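Local coordinates for phosphate binding protein (Planctomyces limnophilus, PDB 4JWO), which probably binds phosphate and takes part in its transport across the cytoplasmic membrane, at residues A[329-332]-A[333-337]; A[69-72]-A[73-77]; A[103-107]-A[108-112]; A[277-280]-A[281-284]. One frame throughout, in Å; residues are numbered along the deposited sequence. Where two conformers were deposited one is given.

Along the chain the order is contact 2, contact 3, contact 4, contact 1. The first three adjoin strands of one mixed sheet. Contact 2 follows strand 61-67, and contact 3 runs into its parallel neighbour, strand 112-115. Contact 4 enters strand 283-291, which is antiparallel to strand 112-115. Contact 1 lies on helix 326-340, beside strand 134-148. Centres of contacts 2 and 3 are 17 Å apart, and those of contacts 3 and 4 are 28 Å apart. Contacts 1 to 3 gather round one lobe. Contact 4 lies where strand 283-291 starts, near the crossing to the other lobe, consistent with a two-lobed periplasmic-binding-protein fold. The sulfate at contact 2 marks the likely anion site.

Contact 1: residues A[329-332]-A[333-337]; sequences KETM and QQRLA
Met332, present as selenomethionine, and Arg335 run alongside each other in the same direction. SE sits over one face of the guanidinium, 3.4 Å from Arg335 NH1. A chi1 of -169° swings Arg335 CG away from its own amide, and the bend at chi3 turns the group back over SE. Thr331 CG2 reaches it obliquely, 3.8 Å from Arg335 NH2. Arg335 NH1 also hydrogen-bonds Glu136 O. Cutting Arg335 back to an alanine is likely to leave Glu136 O without this donor and to uncover SE.

Between the two segments, polar side-chain contacts are slight. Gln334 NE2 gives a weak bond to Glu330 OE2 at 3.4 Å, doubtful because Glu330 has a second conformer. Gln333 NE2 rests against Lys329 CE at 3.4 Å. Lys329 NZ continues to a salt bridge with Glu310, and Thr331 OG1 bonds Ser327 O.

The backbone carries regular i to i+4 bonds, among them Arg335 N to Thr331 O at 2.8 Å and Leu336 N to Met332 O at 2.9 Å.

The stretch is about two turns of helix 326-340. Met332, Arg335 and Leu336 touch Gln138, Val135 and Phe137 of strand 134-148, respectively, and Leu336 also packs on Ile304 and Lys305 of helix 298-308.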
loop_
_atom_site.group_PDB
_atom_site.type_symbol
_atom_site.label_atom_id
_atom_site.label_comp_id
_atom_site.label_asym_id
_atom_site.label_seq_id
_atom_site.Cartn_x
_atom_site.Cartn_y
_atom_site.Cartn_z
ATOM N N LYS A 329 -13.073 -7.177 -9.329
ATOM C CA LYS A 329 -12.992 -6.672 -10.700
ATOM C C LYS A 329 -14.372 -6.545 -11.324
ATOM O O LYS A 329 -14.694 -5.518 -11.933
ATOM C CB LYS A 329 -12.127 -7.595 -11.557
ATOM C CG LYS A 329 -12.039 -7.208 -13.027
ATOM C CD LYS A 329 -11.078 -8.145 -13.765
ATOM C CE LYS A 329 -10.930 -7.763 -15.233
ATOM N NZ LYS A 329 -9.986 -8.665 -15.945
ATOM N N GLU A 330 -15.190 -7.580 -11.163
ATOM C CA GLU A 330 -16.538 -7.587 -11.726
ATOM C C GLU A 330 -17.342 -6.421 -11.172
ATOM O O GLU A 330 -18.002 -5.691 -11.907
ATOM C CB GLU A 330 -17.257 -8.908 -11.418
ATOM C CG GLU A 330 -18.721 -8.931 -11.859
ATOM C CD GLU A 330 -19.439 -10.243 -11.545
ATOM O OE1 GLU A 330 -18.810 -11.320 -11.635
ATOM O OE2 GLU A 330 -20.644 -10.194 -11.213
ATOM N N THR A 331 -17.275 -6.252 -9.859
ATOM C CA THR A 331 -18.028 -5.197 -9.193
ATOM C C THR A 331 -17.584 -3.803 -9.643
ATOM O O THR A 331 -18.413 -2.941 -9.942
ATOM C CB THR A 331 -17.918 -5.328 -7.668
ATOM O OG1 THR A 331 -18.545 -6.551 -7.257
ATOM C CG2 THR A 331 -18.586 -4.157 -6.978
HETATM N N MSE A 332 -16.274 -3.585 -9.715
HETATM C CA MSE A 332 -15.750 -2.292 -10.151
HETATM C C MSE A 332 -16.118 -1.947 -11.597
HETATM O O MSE A 332 -16.410 -0.795 -11.900
HETATM C CB MSE A 332 -14.231 -2.212 -9.949
HETATM C CG MSE A 332 -13.789 -2.457 -8.511
HETATM SE SE MSE A 332 -14.803 -1.388 -7.239
HETATM C CE MSE A 332 -15.094 -2.759 -5.887
ATOM N N GLN A 333 -16.094 -2.934 -12.489
ATOM C CA GLN A 333 -16.498 -2.713 -13.874
ATOM C C GLN A 333 -17.973 -2.366 -13.963
ATOM O O GLN A 333 -18.387 -1.502 -14.732
ATOM C CB GLN A 333 -16.210 -3.947 -14.733
ATOM C CG GLN A 333 -14.742 -4.242 -14.938
ATOM C CD GLN A 333 -14.504 -5.511 -15.739
ATOM O OE1 GLN A 333 -15.388 -6.365 -15.852
ATOM N NE2 GLN A 333 -13.303 -5.641 -16.303
ATOM N N GLN A 334 -18.774 -3.055 -13.169
ATOM C CA GLN A 334 -20.195 -2.814 -13.180
ATOM C C GLN A 334 -20.475 -1.431 -12.595
ATOM O O GLN A 334 -21.346 -0.707 -13.065
ATOM C CB GLN A 334 -20.903 -3.950 -12.432
ATOM C CG GLN A 334 -20.845 -5.279 -13.205
ATOM C CD GLN A 334 -21.174 -6.504 -12.364
ATOM O OE1 GLN A 334 -20.973 -6.512 -11.149
ATOM N NE2 GLN A 334 -21.665 -7.552 -13.017
ATOM N N ARG A 335 -19.689 -1.056 -11.596
ATOM C CA ARG A 335 -19.784 0.253 -10.958
ATOM C C ARG A 335 -19.441 1.390 -11.932
ATOM O O ARG A 335 -20.101 2.427 -11.957
ATOM C CB ARG A 335 -18.858 0.280 -9.734
ATOM C CG ARG A 335 -19.014 1.468 -8.808
ATOM C CD ARG A 335 -18.153 1.321 -7.561
ATOM N NE ARG A 335 -18.628 0.296 -6.637
ATOM C CZ ARG A 335 -17.971 -0.090 -5.549
ATOM N NH1 ARG A 335 -16.789 0.446 -5.247
ATOM N NH2 ARG A 335 -18.479 -1.038 -4.773
ATOM N N LEU A 336 -18.408 1.189 -12.739
ATOM C CA LEU A 336 -18.046 2.162 -13.761
ATOM C C LEU A 336 -19.180 2.319 -14.773
ATOM O O LEU A 336 -19.538 3.433 -15.158
ATOM C CB LEU A 336 -16.749 1.738 -14.458
ATOM C CG LEU A 336 -16.320 2.597 -15.646
ATOM C CD1 LEU A 336 -16.109 4.037 -15.206
ATOM C CD2 LEU A 336 -15.050 2.031 -16.264
ATOM N N ALA A 337 -19.768 1.200 -15.179
ATOM C CA ALA A 337 -20.848 1.233 -16.155
ATOM C C ALA A 337 -22.034 2.059 -15.652
ATOM O O ALA A 337 -22.612 2.839 -16.400
ATOM C CB ALA A 337 -21.285 -0.173 -16.498
#

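Contact 2: residues A[69-72]-A[73-77]. With SO4 (sulfate ion), chain B.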
loop_
_atom_site.group_PDB
_atom_site.type_symbol
_atom_site.label_atom_id
_atom_site.label_comp_id
_atom_site.label_asym_id
_atom_site.label_seq_id
_atom_site.Cartn_x
_atom_site.Cartn_y
_atom_site.Cartn_z
ATOM N N SER A 69 1.032 7.987 -1.590
ATOM C CA SER A 69 2.320 7.500 -2.061
ATOM C C SER A 69 2.228 6.027 -2.461
ATOM O O SER A 69 3.009 5.563 -3.297
ATOM C CB SER A 69 3.395 7.690 -0.991
ATOM O OG SER A 69 3.110 6.848 0.123
ATOM N N THR A 70 1.296 5.272 -1.873
ATOM C CA THR A 70 1.180 3.872 -2.249
ATOM C C THR A 70 0.382 3.629 -3.524
ATOM O O THR A 70 0.558 2.612 -4.184
ATOM C CB THR A 70 0.676 2.968 -1.088
ATOM O OG1 THR A 70 -0.604 3.418 -0.644
ATOM C CG2 THR A 70 1.644 3.028 0.073
ATOM N N VAL A 71 -0.497 4.562 -3.876
ATOM C CA VAL A 71 -1.226 4.442 -5.129
ATOM C C VAL A 71 -0.426 5.092 -6.266
ATOM O O VAL A 71 -0.560 4.693 -7.422
ATOM C CB VAL A 71 -2.655 5.008 -5.016
ATOM C CG1 VAL A 71 -3.430 4.821 -6.327
ATOM C CG2 VAL A 71 -3.387 4.329 -3.848
ATOM N N PHE A 72 0.447 6.044 -5.917
ATOM C CA PHE A 72 1.328 6.721 -6.887
ATOM C C PHE A 72 1.980 5.796 -7.935
ATOM O O PHE A 72 1.930 6.106 -9.124
ATOM C CB PHE A 72 2.407 7.549 -6.155
ATOM C CG PHE A 72 3.220 8.459 -7.051
ATOM C CD1 PHE A 72 2.732 9.694 -7.431
ATOM C CD2 PHE A 72 4.494 8.102 -7.455
ATOM C CE1 PHE A 72 3.489 10.550 -8.232
ATOM C CE2 PHE A 72 5.257 8.951 -8.257
ATOM C CZ PHE A 72 4.746 10.174 -8.648
ATOM N N PRO A 73 2.574 4.655 -7.513
ATOM C CA PRO A 73 3.232 3.828 -8.538
ATOM C C PRO A 73 2.251 3.250 -9.551
ATOM O O PRO A 73 2.608 3.082 -10.718
ATOM C CB PRO A 73 3.890 2.699 -7.729
ATOM C CG PRO A 73 3.985 3.223 -6.337
ATOM C CD PRO A 73 2.797 4.124 -6.158
ATOM N N ILE A 74 1.035 2.944 -9.110
ATOM C CA ILE A 74 -0.005 2.492 -10.024
ATOM C C ILE A 74 -0.400 3.624 -10.962
ATOM O O ILE A 74 -0.394 3.462 -12.177
ATOM C CB ILE A 74 -1.254 2.011 -9.265
ATOM C CG1 ILE A 74 -0.905 0.822 -8.371
ATOM C CG2 ILE A 74 -2.373 1.652 -10.241
ATOM C CD1 ILE A 74 -2.065 0.383 -7.493
ATOM N N SER A 75 -0.738 4.775 -10.391
ATOM C CA SER A 75 -1.136 5.931 -11.188
ATOM C C SER A 75 -0.063 6.338 -12.201
ATOM O O SER A 75 -0.381 6.668 -13.341
ATOM C CB SER A 75 -1.483 7.123 -10.290
ATOM O OG SER A 75 -2.605 6.828 -9.483
ATOM N N GLN A 76 1.202 6.305 -11.791
ATOM C CA GLN A 76 2.285 6.691 -12.693
ATOM C C GLN A 76 2.474 5.671 -13.810
ATOM O O GLN A 76 2.703 6.040 -14.964
ATOM C CB GLN A 76 3.599 6.881 -11.929
ATOM C CG GLN A 76 4.741 7.373 -12.795
ATOM C CD GLN A 76 4.416 8.682 -13.497
ATOM O OE1 GLN A 76 4.449 9.751 -12.885
ATOM N NE2 GLN A 76 4.096 8.601 -14.788
ATOM N N ALA A 77 2.378 4.390 -13.464
ATOM C CA ALA A 77 2.577 3.321 -14.438
ATOM C C ALA A 77 1.430 3.253 -15.433
ATOM O O ALA A 77 1.642 3.090 -16.639
ATOM C CB ALA A 77 2.744 1.985 -13.736
HETATM S S SO4 B . -0.822 7.807 2.472
HETATM O O1 SO4 B . 0.136 7.040 3.260
HETATM O O2 SO4 B . -1.870 6.946 1.940
HETATM O O3 SO4 B . -1.435 8.797 3.341
HETATM O O4 SO4 B . -0.110 8.439 1.356
#
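Val71 O accepts the N-H of Ser75 at 3.0 Å, with an N-H...O angle of 170°. Phe72 O takes Gln76 N at 2.8 Å. These two bonds belong to the first turn of helix 72-85. The chain coils from Ser69 on, before the repeating bonds set in. Pro73 has no N-H to give, but in the first turn of a helix its N needs no acceptor, so a proline is tolerated. Its CD lies 3.2 Å from Ser69 O and 3.3 Å from Thr70 O.

In front of this turn sits a sulfate ion, probably from the crystallisation liquor. Ser69 N donates to sulfate O4 at 3.2 Å, and Ser68, Thr98 and Ser116 bind the same ion through their hydroxyls. A backbone N-H and several hydroxyls around a tetrahedral anion, where a strand passes into a helix, fit the phosphate site of a PstS-type binding protein. The sulfate probably stands in for phosphate.

Ser69 OG is hydrogen-bonded to Asp201 OD2, and Thr70 OG1 to Ser68 OG. Phe72 places CG anti to its amide nitrogen (chi1 -171°), which carries the ring out to Met95 and Val93. Gln76 OE1 approaches that ring obliquely, 4.3 Å from Phe72 CZ. On the buried side Val71 CG1 lies 3.8 Å from Ser75 OG. Val71 and Ser75 both touch Ile288 of strand 283-291, while Ile74 meets Leu286 and Ala140.

Contact 3: residues A[103-107]-A[108-112]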
loop_
_atom_site.group_PDB
_atom_site.type_symbol
_atom_site.label_atom_id
_atom_site.label_comp_id
_atom_site.label_asym_id
_atom_site.label_seq_id
_atom_site.Cartn_x
_atom_site.Cartn_y
_atom_site.Cartn_z
ATOM N N LYS A 103 -8.243 16.318 0.234
ATOM C CA LYS A 103 -8.417 17.747 0.506
ATOM C C LYS A 103 -8.515 18.532 -0.794
ATOM O O LYS A 103 -9.308 19.463 -0.911
ATOM C CB LYS A 103 -7.264 18.295 1.358
ATOM C CG LYS A 103 -7.362 18.003 2.859
ATOM C CD LYS A 103 -6.107 18.466 3.603
ATOM C CE LYS A 103 -6.271 18.368 5.120
ATOM N NZ LYS A 103 -5.046 18.839 5.845
ATOM N N LYS A 104 -7.688 18.161 -1.766
ATOM C CA LYS A 104 -7.733 18.777 -3.083
ATOM C C LYS A 104 -8.937 18.291 -3.875
ATOM O O LYS A 104 -9.481 19.012 -4.703
ATOM C CB LYS A 104 -6.444 18.496 -3.858
ATOM C CG LYS A 104 -5.184 19.031 -3.195
ATOM C CD LYS A 104 -4.127 19.376 -4.236
ATOM C CE LYS A 104 -2.817 19.801 -3.592
ATOM N NZ LYS A 104 -1.807 20.218 -4.609
ATOM N N PHE A 105 -9.336 17.053 -3.614
ATOM C CA PHE A 105 -10.514 16.455 -4.224
ATOM C C PHE A 105 -11.749 17.238 -3.806
ATOM O O PHE A 105 -12.576 17.601 -4.635
ATOM C CB PHE A 105 -10.630 15.009 -3.746
ATOM C CG PHE A 105 -11.619 14.171 -4.517
ATOM C CD1 PHE A 105 -11.360 13.787 -5.824
ATOM C CD2 PHE A 105 -12.790 13.731 -3.916
ATOM C CE1 PHE A 105 -12.259 12.986 -6.522
ATOM C CE2 PHE A 105 -13.694 12.930 -4.609
ATOM C CZ PHE A 105 -13.427 12.557 -5.915
ATOM N N ILE A 106 -11.854 17.497 -2.508
ATOM C CA ILE A 106 -12.972 18.256 -1.951
ATOM C C ILE A 106 -12.938 19.708 -2.438
ATOM O O ILE A 106 -13.983 20.306 -2.699
ATOM C CB ILE A 106 -12.975 18.192 -0.401
ATOM C CG1 ILE A 106 -13.354 16.785 0.063
ATOM C CG2 ILE A 106 -13.933 19.215 0.196
ATOM C CD1 ILE A 106 -12.885 16.452 1.469
ATOM N N ALA A 107 -11.736 20.262 -2.577
ATOM C CA ALA A 107 -11.570 21.624 -3.088
ATOM C C ALA A 107 -11.734 21.694 -4.610
ATOM O O ALA A 107 -11.642 22.775 -5.203
ATOM C CB ALA A 107 -10.219 22.193 -2.666
ATOM N N GLU A 108 -11.972 20.537 -5.227
ATOM C CA GLU A 108 -12.217 20.419 -6.667
ATOM C C GLU A 108 -11.059 20.930 -7.516
ATOM O O GLU A 108 -11.265 21.588 -8.536
ATOM C CB GLU A 108 -13.526 21.111 -7.056
ATOM C CG GLU A 108 -14.746 20.483 -6.397
ATOM C CD GLU A 108 -16.053 20.986 -6.973
ATOM O OE1 GLU A 108 -16.484 22.101 -6.605
ATOM O OE2 GLU A 108 -16.649 20.261 -7.800
ATOM N N GLU A 109 -9.843 20.606 -7.093
ATOM C CA GLU A 109 -8.639 21.054 -7.779
ATOM C C GLU A 109 -7.950 19.913 -8.529
ATOM O O GLU A 109 -6.919 20.119 -9.171
ATOM C CB GLU A 109 -7.681 21.715 -6.778
ATOM C CG GLU A 109 -8.233 23.010 -6.174
ATOM C CD GLU A 109 -7.571 23.389 -4.856
ATOM O OE1 GLU A 109 -6.844 22.545 -4.280
ATOM O OE2 GLU A 109 -7.798 24.529 -4.391
ATOM N N ILE A 110 -8.529 18.715 -8.441
ATOM C CA ILE A 110 -8.032 17.533 -9.154
ATOM C C ILE A 110 -9.188 16.674 -9.701
ATOM O O ILE A 110 -10.344 16.879 -9.337
ATOM C CB ILE A 110 -7.124 16.652 -8.257
ATOM C CG1 ILE A 110 -7.885 16.169 -7.023
ATOM C CG2 ILE A 110 -5.853 17.403 -7.854
ATOM C CD1 ILE A 110 -7.088 15.209 -6.155
ATOM N N ASP A 111 -8.868 15.702 -10.555
ATOM C CA ASP A 111 -9.890 14.863 -11.191
ATOM C C ASP A 111 -9.998 13.480 -10.565
ATOM O O ASP A 111 -11.082 12.902 -10.482
ATOM C CB ASP A 111 -9.574 14.682 -12.674
ATOM C CG ASP A 111 -9.508 15.993 -13.414
ATOM O OD1 ASP A 111 -10.319 16.887 -13.106
ATOM O OD2 ASP A 111 -8.636 16.127 -14.298
ATOM N N VAL A 112 -8.857 12.950 -10.146
ATOM C CA VAL A 112 -8.753 11.582 -9.650
ATOM C C VAL A 112 -7.851 11.563 -8.430
ATOM O O VAL A 112 -6.807 12.207 -8.429
ATOM C CB VAL A 112 -8.128 10.657 -10.723
ATOM C CG1 VAL A 112 -7.817 9.287 -10.147
ATOM C CG2 VAL A 112 -9.049 10.531 -11.922
HETATM O O HOH W 1 -12.987 17.064 -7.074
HETATM O O HOH W 2 -14.922 22.670 -3.851
#
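Lys104 O receives the N-H of Glu109 at 2.9 Å, almost straight at 177°. Glu108 N bonds back to Phe105 O at 3.1 Å, coming in over the carbonyl plane and well off its lone pairs. With the positive phi of Glu108 (60°), these two bonds form a Schellman motif. It ends helix 98-106 and turns the chain toward strand 112-115.

The side chains close over this turn. Ile110 folds back on the helix, with CD1 4.1 Å from Lys104 CB. With chi1 at 59°, CG1 is tucked between the backbone N and C, which points it to the edge of the Phe105 ring. Asp111 O meets the rim further round, 4.1 Å from Phe105 CE1. On the outer side Glu109 CD rests on Ala107 CB at 3.6 Å. The Glu109 and Lys104 side chains cross at about a right angle. Lys104 NZ stays 5.6 Å from Glu109 OE1, so any attraction is probably long-range.

Further out, Phe105 packs on Cys127 of helix 121-129, on Ile132 and on Thr291. Asp111 fixes the exit of the turn: its carboxylate makes salt bridges with Lys294 and Arg297 and accepts Ala64 N. Ile110 touches Asp66 of strand 61-67, the parallel neighbour of strand 112-115. One water donates to Phe105 O and only weakly to Ile110 O. A second water donates to Ile106 O at 2.8 Å and to Glu108 OE1 at 3.2 Å.

Contact 4: residues A[277-280]-A[281-284]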
loop_
_atom_site.group_PDB
_atom_site.type_symbol
_atom_site.label_atom_id
_atom_site.label_comp_id
_atom_site.label_asym_id
_atom_site.label_seq_id
_atom_site.Cartn_x
_atom_site.Cartn_y
_atom_site.Cartn_z
ATOM N N GLY A 277 -8.606 -10.867 3.753
ATOM C CA GLY A 277 -8.518 -9.756 4.682
ATOM C C GLY A 277 -8.123 -10.157 6.096
ATOM O O GLY A 277 -8.160 -9.339 7.004
ATOM N N GLU A 278 -7.758 -11.414 6.289
ATOM C CA GLU A 278 -7.397 -11.883 7.620
ATOM C C GLU A 278 -6.061 -11.272 8.056
ATOM O O GLU A 278 -5.848 -11.020 9.238
ATOM C CB GLU A 278 -7.340 -13.415 7.656
ATOM C CG GLU A 278 -7.176 -14.002 9.044
ATOM C CD GLU A 278 -6.936 -15.501 9.015
ATOM O OE1 GLU A 278 -6.770 -16.061 7.909
ATOM O OE2 GLU A 278 -6.905 -16.119 10.098
ATOM N N TYR A 279 -5.177 -11.037 7.091
ATOM C CA TYR A 279 -3.854 -10.504 7.379
ATOM C C TYR A 279 -3.915 -8.980 7.500
ATOM O O TYR A 279 -3.703 -8.238 6.531
ATOM C CB TYR A 279 -2.866 -10.956 6.297
ATOM C CG TYR A 279 -1.449 -10.492 6.512
ATOM C CD1 TYR A 279 -0.661 -11.040 7.509
ATOM C CD2 TYR A 279 -0.885 -9.535 5.688
ATOM C CE1 TYR A 279 0.653 -10.621 7.696
ATOM C CE2 TYR A 279 0.418 -9.110 5.864
ATOM C CZ TYR A 279 1.183 -9.660 6.866
ATOM O OH TYR A 279 2.492 -9.234 7.048
ATOM N N THR A 280 -4.238 -8.525 8.708
ATOM C CA THR A 280 -4.374 -7.103 8.992
ATOM C C THR A 280 -3.496 -6.750 10.206
ATOM O O THR A 280 -3.381 -7.539 11.140
ATOM C CB THR A 280 -5.874 -6.739 9.197
ATOM O OG1 THR A 280 -6.037 -5.320 9.307
ATOM C CG2 THR A 280 -6.449 -7.428 10.434
ATOM N N PRO A 281 -2.891 -5.553 10.211
ATOM C CA PRO A 281 -3.038 -4.421 9.284
ATOM C C PRO A 281 -2.091 -4.368 8.091
ATOM O O PRO A 281 -2.145 -3.380 7.354
ATOM C CB PRO A 281 -2.745 -3.228 10.188
ATOM C CG PRO A 281 -1.649 -3.752 11.089
ATOM C CD PRO A 281 -2.018 -5.213 11.345
ATOM N N LEU A 282 -1.257 -5.376 7.892
ATOM C CA LEU A 282 -0.210 -5.279 6.879
ATOM C C LEU A 282 -0.598 -5.726 5.460
ATOM O O LEU A 282 0.256 -5.840 4.588
ATOM C CB LEU A 282 1.068 -5.974 7.367
ATOM C CG LEU A 282 1.731 -5.234 8.532
ATOM C CD1 LEU A 282 2.835 -6.088 9.156
ATOM C CD2 LEU A 282 2.308 -3.915 8.051
ATOM N N SER A 283 -1.885 -5.964 5.223
ATOM C CA SER A 283 -2.388 -5.928 3.849
ATOM C C SER A 283 -3.662 -5.120 3.843
ATOM O O SER A 283 -4.411 -5.117 4.818
ATOM C CB SER A 283 -2.594 -7.325 3.241
ATOM O OG SER A 283 -3.697 -8.025 3.809
ATOM N N ARG A 284 -3.893 -4.403 2.748
ATOM C CA ARG A 284 -5.078 -3.564 2.643
ATOM C C ARG A 284 -5.364 -3.249 1.186
ATOM O O ARG A 284 -4.448 -3.227 0.359
ATOM C CB ARG A 284 -4.877 -2.261 3.420
ATOM C CG ARG A 284 -3.812 -1.342 2.839
ATOM C CD ARG A 284 -3.609 -0.172 3.757
ATOM N NE ARG A 284 -2.501 0.678 3.344
ATOM C CZ ARG A 284 -2.144 1.787 3.986
ATOM N NH1 ARG A 284 -2.799 2.170 5.074
ATOM N NH2 ARG A 284 -1.124 2.503 3.550
#
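Tyr279 and Ser283 meet at the start of the tyrosine side chain, where Tyr279 CB lies 3.9 Å from Ser283 OG. The CD2 edge of the ring faces the serine, 3.7 Å from Ser283 CB, which lies in the ring plane. Next, CE2 touches Leu282 CB at 3.5 Å, and Leu282 O approaches the ring obliquely. CZ continues along the leucine, 3.7 Å from Leu282 CB. At the tip, OH lies 3.6 Å from Leu282 CB and hydrogen-bonds Leu144 O of strand 134-148. A leucine in place of Tyr279 would probably leave Leu144 O without this partner and Leu282 without the ring beside it.

The backbone is tied at the same point. Ser283 OG donates to Tyr279 O at 2.7 Å, in the carbonyl plane, and Ser283 N adds a weak bond at 3.2 Å. One strong and one weak donor of Ser283 thus share this carbonyl. The peptide between Thr280 and Pro281 is cis, which bends the chain sharply. Leu282 packs on Phe203 and Val206 of helix 198-208. An inverse gamma turn centred on Tyr279, with a weak Thr280 N to Glu278 O bond, is followed by a cis-proline bend that leads into strand 283-291.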